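Subtilase cytotoxin, subunit B (Escherichia coli, PDB 3DWA) forms the pentameric B part of an AB5 toxin and probably recognises a non-human glycan on target cells, so directing the toxin to them. Local coordinates at residues Q72-W83 with S94-C103; F11-F19 with C31-I42. All blocks are in the same frame, centred on the assembly; numbering follows the deposited sequence.

Interaction 1 (Q72-W83 with S94-C103); sequences QPVRIYYEPGVW and SNALVGLSTC
Ile76 meets Leu97 and Leu100 where strands 73-79 and 96-102 run antiparallel, two strands of the OB-fold sheet expected of an AB5 B subunit. A classic beta bulge interrupts the pairing: Val98 and Gly99 both face Tyr77, whose O accepts from Val98 N at 2.8 Å, while Tyr77 N donates to Gly99 O. The tight part is buried. Ile76 CG1 lies alongside Leu100, 3.9 Å from its CD2, whereas Leu97 crosses Ile76 at about a right angle. On the other side of the sheet the Tyr77 ring presents an edge to Gly99, with CD2 3.3 Å from Gly99 C; having no side chain, the glycine admits this approach. Arg75 CG rests 3.7 Å above one ring face, offset toward the rim, and Tyr77 OH hydrogen-bonds to Pro112 O.

The turn at Pro80 and Gly81 and the Pro73 end are more open. Gly81 N donates to Ser94 OG at 2.7 Å, a hydroxyl set between backbone N and carbonyl carbon (chi1 84°), while buried Trp83 gives Ser94 O a nearly straight bond (171°) from its N. At Pro73 a water bridges the segments, accepting from Gln72 NE2 and Cys103 N and donating to Pro73 O at 2.6 Å.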
loop_
_atom_site.group_PDB
_atom_site.type_symbol
_atom_site.label_atom_id
_atom_site.label_comp_id
_atom_site.label_asym_id
_atom_site.label_seq_id
_atom_site.Cartn_x
_atom_site.Cartn_y
_atom_site.Cartn_z
ATOM N N GLN C 72 15.258 -12.386 1.211
ATOM C CA GLN C 72 16.534 -11.736 1.621
ATOM C C GLN C 72 16.920 -11.975 3.041
ATOM O O GLN C 72 16.034 -11.958 3.896
ATOM C CB GLN C 72 16.321 -10.227 1.679
ATOM C CG GLN C 72 16.646 -9.579 0.579
ATOM C CD GLN C 72 16.214 -8.108 0.697
ATOM O OE1 GLN C 72 15.051 -7.740 0.356
ATOM N NE2 GLN C 72 17.168 -7.259 1.103
ATOM N N PRO C 73 18.249 -12.082 3.316
ATOM C CA PRO C 73 18.698 -12.179 4.693
ATOM C C PRO C 73 18.681 -10.762 5.312
ATOM O O PRO C 73 19.178 -9.839 4.694
ATOM C CB PRO C 73 20.137 -12.704 4.546
ATOM C CG PRO C 73 20.607 -12.105 3.200
ATOM C CD PRO C 73 19.363 -12.177 2.343
ATOM N N VAL C 74 18.098 -10.624 6.500
ATOM C CA VAL C 74 17.829 -9.329 7.149
ATOM C C VAL C 74 18.216 -9.417 8.647
ATOM O O VAL C 74 18.438 -10.516 9.180
ATOM C CB VAL C 74 16.341 -8.855 6.959
ATOM C CG1 VAL C 74 16.028 -8.745 5.443
ATOM C CG2 VAL C 74 15.347 -9.833 7.652
ATOM N N ARG C 75 18.352 -8.264 9.287
ATOM C CA ARG C 75 18.560 -8.187 10.722
ATOM C C ARG C 75 17.215 -7.899 11.324
ATOM O O ARG C 75 16.530 -6.992 10.854
ATOM C CB ARG C 75 19.495 -7.031 11.054
ATOM C CG ARG C 75 19.652 -6.741 12.558
ATOM C CD ARG C 75 20.801 -5.810 12.790
ATOM N NE ARG C 75 22.108 -6.420 12.520
ATOM C CZ ARG C 75 23.262 -5.727 12.492
ATOM N NH1 ARG C 75 23.266 -4.410 12.716
ATOM N NH2 ARG C 75 24.416 -6.338 12.231
ATOM N N ILE C 76 16.855 -8.683 12.341
ATOM C CA ILE C 76 15.677 -8.468 13.158
ATOM C C ILE C 76 16.143 -7.850 14.459
ATOM O O ILE C 76 17.010 -8.412 15.132
ATOM C CB ILE C 76 14.886 -9.813 13.419
ATOM C CG1 ILE C 76 13.902 -10.090 12.266
ATOM C CG2 ILE C 76 13.966 -9.704 14.609
ATOM C CD1 ILE C 76 14.516 -10.362 10.964
ATOM N N TYR C 77 15.576 -6.691 14.798
ATOM C CA TYR C 77 15.783 -6.030 16.094
ATOM C C TYR C 77 14.595 -6.259 16.980
ATOM O O TYR C 77 13.456 -6.014 16.569
ATOM C CB TYR C 77 15.879 -4.535 15.908
ATOM C CG TYR C 77 17.044 -4.036 15.137
ATOM C CD1 TYR C 77 18.218 -3.645 15.786
ATOM C CD2 TYR C 77 16.978 -3.904 13.748
ATOM C CE1 TYR C 77 19.304 -3.132 15.038
ATOM C CE2 TYR C 77 18.036 -3.401 13.018
ATOM C CZ TYR C 77 19.192 -3.004 13.675
ATOM O OH TYR C 77 20.229 -2.528 12.919
ATOM N N TYR C 78 14.841 -6.715 18.210
ATOM C CA TYR C 78 13.756 -7.141 19.079
ATOM C C TYR C 78 13.984 -6.691 20.535
ATOM O O TYR C 78 15.096 -6.397 20.944
ATOM C CB TYR C 78 13.559 -8.678 18.979
ATOM C CG TYR C 78 14.684 -9.469 19.653
ATOM C CD1 TYR C 78 14.557 -9.899 20.964
ATOM C CD2 TYR C 78 15.878 -9.729 18.991
ATOM C CE1 TYR C 78 15.588 -10.590 21.609
ATOM C CE2 TYR C 78 16.928 -10.427 19.617
ATOM C CZ TYR C 78 16.773 -10.837 20.931
ATOM O OH TYR C 78 17.772 -11.529 21.568
ATOM N N GLU C 79 12.910 -6.650 21.304
ATOM C CA GLU C 79 13.009 -6.435 22.730
ATOM C C GLU C 79 12.283 -7.553 23.476
ATOM O O GLU C 79 11.084 -7.694 23.328
ATOM C CB GLU C 79 12.444 -5.095 23.125
ATOM C CG GLU C 79 12.330 -4.991 24.593
ATOM C CD GLU C 79 12.459 -3.601 25.065
ATOM O OE1 GLU C 79 11.401 -2.938 25.240
ATOM O OE2 GLU C 79 13.632 -3.175 25.218
ATOM N N PRO C 80 13.020 -8.344 24.284
ATOM C CA PRO C 80 12.376 -9.463 25.029
ATOM C C PRO C 80 11.400 -8.991 26.123
ATOM O O PRO C 80 11.497 -7.846 26.597
ATOM C CB PRO C 80 13.554 -10.227 25.666
ATOM C CG PRO C 80 14.838 -9.488 25.273
ATOM C CD PRO C 80 14.474 -8.213 24.529
ATOM N N GLY C 81 10.465 -9.855 26.512
ATOM C CA GLY C 81 9.601 -9.590 27.666
ATOM C C GLY C 81 8.548 -8.505 27.505
ATOM O O GLY C 81 7.913 -8.104 28.486
ATOM N N VAL C 82 8.333 -8.041 26.271
ATOM C CA VAL C 82 7.373 -6.958 26.040
ATOM C C VAL C 82 5.934 -7.450 26.163
ATOM O O VAL C 82 5.120 -6.819 26.835
ATOM C CB VAL C 82 7.635 -6.192 24.706
ATOM C CG1 VAL C 82 6.615 -5.081 24.504
ATOM C CG2 VAL C 82 9.019 -5.588 24.722
ATOM N N TRP C 83 5.615 -8.582 25.541
ATOM C CA TRP C 83 4.246 -9.111 25.622
ATOM C C TRP C 83 4.139 -9.969 26.878
ATOM O O TRP C 83 5.087 -10.692 27.197
ATOM C CB TRP C 83 3.865 -9.875 24.339
ATOM C CG TRP C 83 4.323 -9.104 23.100
ATOM C CD1 TRP C 83 5.218 -9.517 22.163
ATOM C CD2 TRP C 83 3.935 -7.777 22.725
ATOM N NE1 TRP C 83 5.399 -8.537 21.213
ATOM C CE2 TRP C 83 4.633 -7.454 21.542
ATOM C CE3 TRP C 83 3.051 -6.828 23.269
ATOM C CZ2 TRP C 83 4.493 -6.217 20.903
ATOM C CZ3 TRP C 83 2.918 -5.608 22.630
ATOM C CH2 TRP C 83 3.637 -5.316 21.459
ATOM N N SER C 94 7.363 -13.380 23.610
ATOM C CA SER C 94 7.291 -12.134 24.370
ATOM C C SER C 94 8.007 -11.005 23.652
ATOM O O SER C 94 7.895 -9.857 24.090
ATOM C CB SER C 94 7.892 -12.307 25.781
ATOM O OG SER C 94 9.301 -12.152 25.777
ATOM N N ASN C 95 8.747 -11.329 22.573
ATOM C CA ASN C 95 9.565 -10.354 21.846
ATOM C C ASN C 95 8.764 -9.344 21.045
ATOM O O ASN C 95 7.949 -9.723 20.221
ATOM C CB ASN C 95 10.594 -11.001 20.895
ATOM C CG ASN C 95 11.578 -11.955 21.608
ATOM O OD1 ASN C 95 11.823 -11.840 22.817
ATOM N ND2 ASN C 95 12.108 -12.931 20.851
ATOM N N ALA C 96 9.035 -8.056 21.264
ATOM C CA ALA C 96 8.558 -7.019 20.360
ATOM C C ALA C 96 9.548 -6.877 19.232
ATOM O O ALA C 96 10.752 -6.930 19.450
ATOM C CB ALA C 96 8.396 -5.662 21.105
ATOM N N LEU C 97 9.027 -6.707 18.014
ATOM C CA LEU C 97 9.804 -6.298 16.842
ATOM C C LEU C 97 10.004 -4.789 16.883
ATOM O O LEU C 97 9.037 -4.022 17.001
ATOM C CB LEU C 97 9.036 -6.693 15.557
ATOM C CG LEU C 97 9.772 -6.465 14.228
ATOM C CD1 LEU C 97 11.193 -7.060 14.216
ATOM C CD2 LEU C 97 8.912 -6.919 13.010
ATOM N N VAL C 98 11.245 -4.349 16.776
ATOM C CA VAL C 98 11.552 -2.945 17.003
ATOM C C VAL C 98 12.331 -2.339 15.865
ATOM O O VAL C 98 12.656 -1.150 15.897
ATOM C CB VAL C 98 12.196 -2.664 18.451
ATOM C CG1 VAL C 98 11.364 -3.322 19.534
ATOM C CG2 VAL C 98 13.691 -3.095 18.569
ATOM N N GLY C 99 12.594 -3.139 14.834
ATOM C CA GLY C 99 13.376 -2.661 13.716
ATOM C C GLY C 99 13.789 -3.753 12.748
ATOM O O GLY C 99 13.735 -4.933 13.091
ATOM N N LEU C 100 14.232 -3.357 11.554
ATOM C CA LEU C 100 14.696 -4.313 10.505
ATOM C C LEU C 100 15.734 -3.618 9.651
ATOM O O LEU C 100 15.668 -2.384 9.477
ATOM C CB LEU C 100 13.517 -4.702 9.578
ATOM C CG LEU C 100 12.304 -5.462 10.139
ATOM C CD1 LEU C 100 11.036 -5.297 9.294
ATOM C CD2 LEU C 100 12.676 -6.974 10.294
ATOM N N SER C 101 16.664 -4.390 9.072
ATOM C CA SER C 101 17.667 -3.862 8.180
ATOM C C SER C 101 18.025 -4.895 7.110
ATOM O O SER C 101 18.001 -6.092 7.373
ATOM C CB SER C 101 18.967 -3.615 8.963
ATOM O OG SER C 101 18.854 -2.458 9.769
ATOM N N THR C 102 18.465 -4.417 5.956
ATOM C CA THR C 102 19.100 -5.268 4.967
ATOM C C THR C 102 20.518 -5.665 5.446
ATOM O O THR C 102 21.133 -4.978 6.266
ATOM C CB THR C 102 19.179 -4.530 3.641
ATOM O OG1 THR C 102 19.935 -3.334 3.826
ATOM C CG2 THR C 102 17.746 -4.175 3.154
ATOM N N CYS C 103 21.031 -6.771 4.922
ATOM C CA CYS C 103 22.360 -7.250 5.284
ATOM C C CYS C 103 23.221 -7.396 4.066
ATOM O O CYS C 103 22.740 -7.740 2.971
ATOM C CB CYS C 103 22.254 -8.614 5.983
ATOM S SG CYS C 103 21.397 -8.539 7.538
HETATM O O HOH W 1 19.364 -8.120 2.721
#

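Interaction 2 (F11-F19 with C31-I42)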
loop_
_atom_site.group_PDB
_atom_site.type_symbol
_atom_site.label_atom_id
_atom_site.label_comp_id
_atom_site.label_asym_id
_atom_site.label_seq_id
_atom_site.Cartn_x
_atom_site.Cartn_y
_atom_site.Cartn_z
ATOM N N PHE C 11 19.205 -10.192 15.686
ATOM C CA PHE C 11 19.708 -11.394 15.028
ATOM C C PHE C 11 19.976 -11.002 13.605
ATOM O O PHE C 11 19.080 -10.439 12.943
ATOM C CB PHE C 11 18.684 -12.536 15.094
ATOM C CG PHE C 11 18.559 -13.149 16.465
ATOM C CD1 PHE C 11 19.558 -13.964 16.967
ATOM C CD2 PHE C 11 17.485 -12.864 17.262
ATOM C CE1 PHE C 11 19.464 -14.519 18.240
ATOM C CE2 PHE C 11 17.382 -13.418 18.537
ATOM C CZ PHE C 11 18.389 -14.243 19.023
ATOM N N SER C 12 21.204 -11.253 13.142
ATOM C CA SER C 12 21.603 -10.860 11.801
ATOM C C SER C 12 21.539 -12.034 10.859
ATOM O O SER C 12 21.611 -13.200 11.331
ATOM C CB SER C 12 23.003 -10.263 11.778
ATOM O OG SER C 12 23.071 -9.219 12.700
ATOM N N GLY C 13 21.407 -11.720 9.553
ATOM C CA GLY C 13 21.318 -12.722 8.471
ATOM C C GLY C 13 20.168 -13.731 8.593
ATOM O O GLY C 13 20.322 -14.949 8.301
ATOM N N VAL C 14 19.026 -13.234 9.031
ATOM C CA VAL C 14 17.823 -13.995 9.222
ATOM C C VAL C 14 16.962 -13.975 7.959
ATOM O O VAL C 14 16.769 -12.906 7.343
ATOM C CB VAL C 14 17.054 -13.324 10.401
ATOM C CG1 VAL C 14 15.650 -13.869 10.615
ATOM C CG2 VAL C 14 17.914 -13.424 11.659
ATOM N N VAL C 15 16.413 -15.124 7.565
ATOM C CA VAL C 15 15.455 -15.171 6.454
ATOM C C VAL C 15 14.088 -15.320 7.116
ATOM O O VAL C 15 13.892 -16.226 7.954
ATOM C CB VAL C 15 15.774 -16.346 5.455
ATOM C CG1 VAL C 15 14.602 -16.571 4.490
ATOM C CG2 VAL C 15 17.085 -16.097 4.682
ATOM N N ILE C 16 13.171 -14.379 6.828
ATOM C CA ILE C 16 11.817 -14.435 7.412
ATOM C C ILE C 16 11.071 -15.535 6.687
ATOM O O ILE C 16 10.855 -15.456 5.495
ATOM C CB ILE C 16 11.011 -13.058 7.338
ATOM C CG1 ILE C 16 11.756 -11.957 8.114
ATOM C CG2 ILE C 16 9.515 -13.248 7.842
ATOM C CD1 ILE C 16 11.228 -10.466 7.865
ATOM N N THR C 17 10.683 -16.557 7.419
ATOM C CA THR C 17 10.127 -17.777 6.841
ATOM C C THR C 17 8.642 -18.003 7.174
ATOM O O THR C 17 7.975 -18.764 6.484
ATOM C CB THR C 17 10.940 -19.019 7.329
ATOM O OG1 THR C 17 10.956 -19.052 8.762
ATOM C CG2 THR C 17 12.392 -18.927 6.850
ATOM N N GLN C 18 8.135 -17.378 8.229
ATOM C CA GLN C 18 6.708 -17.560 8.601
ATOM C C GLN C 18 6.096 -16.222 9.001
ATOM O O GLN C 18 6.780 -15.334 9.511
ATOM C CB GLN C 18 6.492 -18.561 9.764
ATOM C CG GLN C 18 7.106 -19.986 9.596
ATOM C CD GLN C 18 6.477 -20.785 8.463
ATOM O OE1 GLN C 18 5.249 -20.763 8.246
ATOM N NE2 GLN C 18 7.323 -21.473 7.709
ATOM N N PHE C 19 4.795 -16.110 8.792
ATOM C CA PHE C 19 4.073 -14.846 8.996
ATOM C C PHE C 19 2.686 -15.178 9.605
ATOM O O PHE C 19 2.009 -16.046 9.110
ATOM C CB PHE C 19 3.925 -14.151 7.646
ATOM C CG PHE C 19 3.979 -12.657 7.733
ATOM C CD1 PHE C 19 5.122 -11.987 7.346
ATOM C CD2 PHE C 19 2.879 -11.929 8.202
ATOM C CE1 PHE C 19 5.189 -10.586 7.429
ATOM C CE2 PHE C 19 2.920 -10.543 8.270
ATOM C CZ PHE C 19 4.078 -9.867 7.882
ATOM N N CYS C 31 3.178 -11.411 13.758
ATOM C CA CYS C 31 4.340 -12.047 14.329
ATOM C C CYS C 31 5.072 -12.658 13.138
ATOM O O CYS C 31 4.443 -13.173 12.223
ATOM C CB CYS C 31 3.908 -13.115 15.378
ATOM S SG CYS C 31 5.323 -13.821 16.358
ATOM N N ILE C 32 6.393 -12.546 13.113
ATOM C CA ILE C 32 7.190 -13.235 12.090
ATOM C C ILE C 32 8.071 -14.305 12.730
ATOM O O ILE C 32 8.400 -14.207 13.893
ATOM C CB ILE C 32 8.086 -12.250 11.312
ATOM C CG1 ILE C 32 8.930 -11.432 12.287
ATOM C CG2 ILE C 32 7.230 -11.335 10.415
ATOM C CD1 ILE C 32 9.884 -10.477 11.612
ATOM N N GLU C 33 8.437 -15.331 11.964
ATOM C CA GLU C 33 9.487 -16.233 12.398
ATOM C C GLU C 33 10.566 -16.187 11.339
ATOM O O GLU C 33 10.289 -16.052 10.148
ATOM C CB GLU C 33 8.958 -17.647 12.619
ATOM C CG GLU C 33 10.008 -18.671 13.106
ATOM C CD GLU C 33 9.804 -20.033 12.431
ATOM O OE1 GLU C 33 8.672 -20.591 12.510
ATOM O OE2 GLU C 33 10.759 -20.525 11.783
ATOM N N GLY C 34 11.816 -16.189 11.774
ATOM C CA GLY C 34 12.913 -16.235 10.829
ATOM C C GLY C 34 13.931 -17.266 11.263
ATOM O O GLY C 34 13.940 -17.654 12.418
ATOM N N LYS C 35 14.768 -17.710 10.321
ATOM C CA LYS C 35 15.850 -18.676 10.581
ATOM C C LYS C 35 17.223 -18.052 10.281
ATOM O O LYS C 35 17.462 -17.504 9.204
ATOM C CB LYS C 35 15.722 -19.892 9.664
ATOM C CG LYS C 35 14.541 -20.810 9.859
ATOM C CD LYS C 35 14.793 -21.810 10.947
ATOM C CE LYS C 35 13.569 -22.686 11.080
ATOM N NZ LYS C 35 13.540 -23.349 12.427
ATOM N N GLN C 36 18.138 -18.192 11.213
ATOM C CA GLN C 36 19.533 -17.860 10.953
ATOM C C GLN C 36 20.219 -18.978 10.184
ATOM O O GLN C 36 19.586 -20.001 9.928
ATOM C CB GLN C 36 20.251 -17.574 12.275
ATOM C CG GLN C 36 19.607 -16.404 12.977
ATOM C CD GLN C 36 20.399 -15.901 14.134
ATOM O OE1 GLN C 36 20.144 -16.288 15.275
ATOM N NE2 GLN C 36 21.352 -15.015 13.862
ATOM N N SER C 37 21.503 -18.788 9.846
ATOM C CA SER C 37 22.309 -19.734 9.022
ATOM C C SER C 37 22.009 -21.222 9.171
ATOM O O SER C 37 22.067 -21.956 8.179
ATOM C CB SER C 37 23.766 -19.348 8.929
ATOM O OG SER C 37 23.780 -18.195 8.091
ATOM N N ALA C 38 21.720 -21.721 10.377
ATOM C CA ALA C 38 22.523 -22.516 11.282
ATOM C C ALA C 38 21.239 -23.341 11.598
ATOM O O ALA C 38 21.270 -24.455 12.091
ATOM C CB ALA C 38 23.004 -21.764 12.487
ATOM N N GLY C 39 20.088 -22.747 11.249
ATOM C CA GLY C 39 18.777 -23.409 11.295
ATOM C C GLY C 39 17.963 -23.165 12.545
ATOM O O GLY C 39 16.917 -23.794 12.749
ATOM N N SER C 40 18.431 -22.249 13.377
ATOM C CA SER C 40 17.722 -21.828 14.593
ATOM C C SER C 40 16.799 -20.595 14.370
ATOM O O SER C 40 17.104 -19.724 13.543
ATOM C CB SER C 40 18.743 -21.486 15.671
ATOM O OG SER C 40 19.563 -20.443 15.180
ATOM N N SER C 41 15.733 -20.523 15.184
ATOM C CA SER C 41 14.576 -19.649 14.990
ATOM C C SER C 41 14.541 -18.460 15.940
ATOM O O SER C 41 14.838 -18.591 17.119
ATOM C CB SER C 41 13.287 -20.463 15.181
ATOM O OG SER C 41 12.951 -21.243 14.023
ATOM N N ILE C 42 14.153 -17.302 15.410
ATOM C CA ILE C 42 13.822 -16.112 16.201
ATOM C C ILE C 42 12.368 -15.730 15.834
ATOM O O ILE C 42 11.949 -15.906 14.682
ATOM C CB ILE C 42 14.853 -14.939 15.911
ATOM C CG1 ILE C 42 14.400 -13.547 16.446
ATOM C CG2 ILE C 42 15.137 -14.813 14.396
ATOM C CD1 ILE C 42 14.388 -13.392 17.988
HETATM O O HOH W 2 22.965 -12.807 15.052
HETATM O O HOH W 3 22.343 -16.119 10.130
#
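Thr17 and Gln18 both face Glu33, and the backbone bonds show how: Glu33 O accepts from Thr17 N at 2.8 Å and from Gln18 N at 3.2 Å, while Glu33 N returns a bond to Gln18 O. One carbonyl serving two successive amides, with the register slipping by one residue after Ile16, defines a classic beta bulge. Before it the pairing is regular, Val15 and Lys35 exchanging two hydrogen bonds.

These strands, 14-24 and 27-35, form an antiparallel hairpin of what is expected to be an OB fold. Their short axes lie at 136°, far from exactly antiparallel, in keeping with a strongly twisted and curled sheet. The chain turns a corner at Gly13, which has a positive phi and forms a G1 bulge with Val14 opposite Val74.

Apolar contacts occupy the face bearing Ile16, Phe19 and Ile32. Ile32 sends CG2 to Phe19 CE1 at 3.7 Å, and its CB sits 3.9 Å from Ile16 CG2; Phe67 and Tyr68 of helix 57-70 also pack on Ile16. Gly34 carries no side chain, and Val14 CG1, anti to the valine's own backbone N (chi1 171°), reaches over it to 3.6 Å from Gly34 CA.

Polar side chains meet at two places. The Gln36 chain, extended beyond CG, crosses the Phe11 side chain at about a right angle, the amide and ring planes 71° apart. Its NE2 donates to Ser12 O at 3.1 Å in the carbonyl plane and also to a water bound by Ser12 N. On the face bearing Gln18 and Glu33 these two lie side by side, Gln18 CG 3.4 Å from Glu33 OE1; the Gln18 amide OE1 turns to Thr102 OG1 of a neighbouring subunit.

How the interactions relate
Strand 73-79 joins the two contacts: one edge pairs with 96-102 in interaction 1, the other with the two strands on either side of the corner in 11-19. The evidence is Val74 N at 2.8 Å from Val14 O and Ile76 O at 2.9 Å from Phe11 N, both probable hydrogen bonds, with contact centres about 10 Å apart. Ile76 also packs on Val14 and Ile32, making the apolar faces continuous, and Asn95 packs on Ile42 while its ND2 hydrogen-bonds to Ser43 O. Between subunits the contacts are complementary: Thr102 OG1 of interaction 1 accepts a hydrogen bond from Phe19 N of an adjacent subunit, so the end of one contact meets the other contact's end in the next copy of the pentamer.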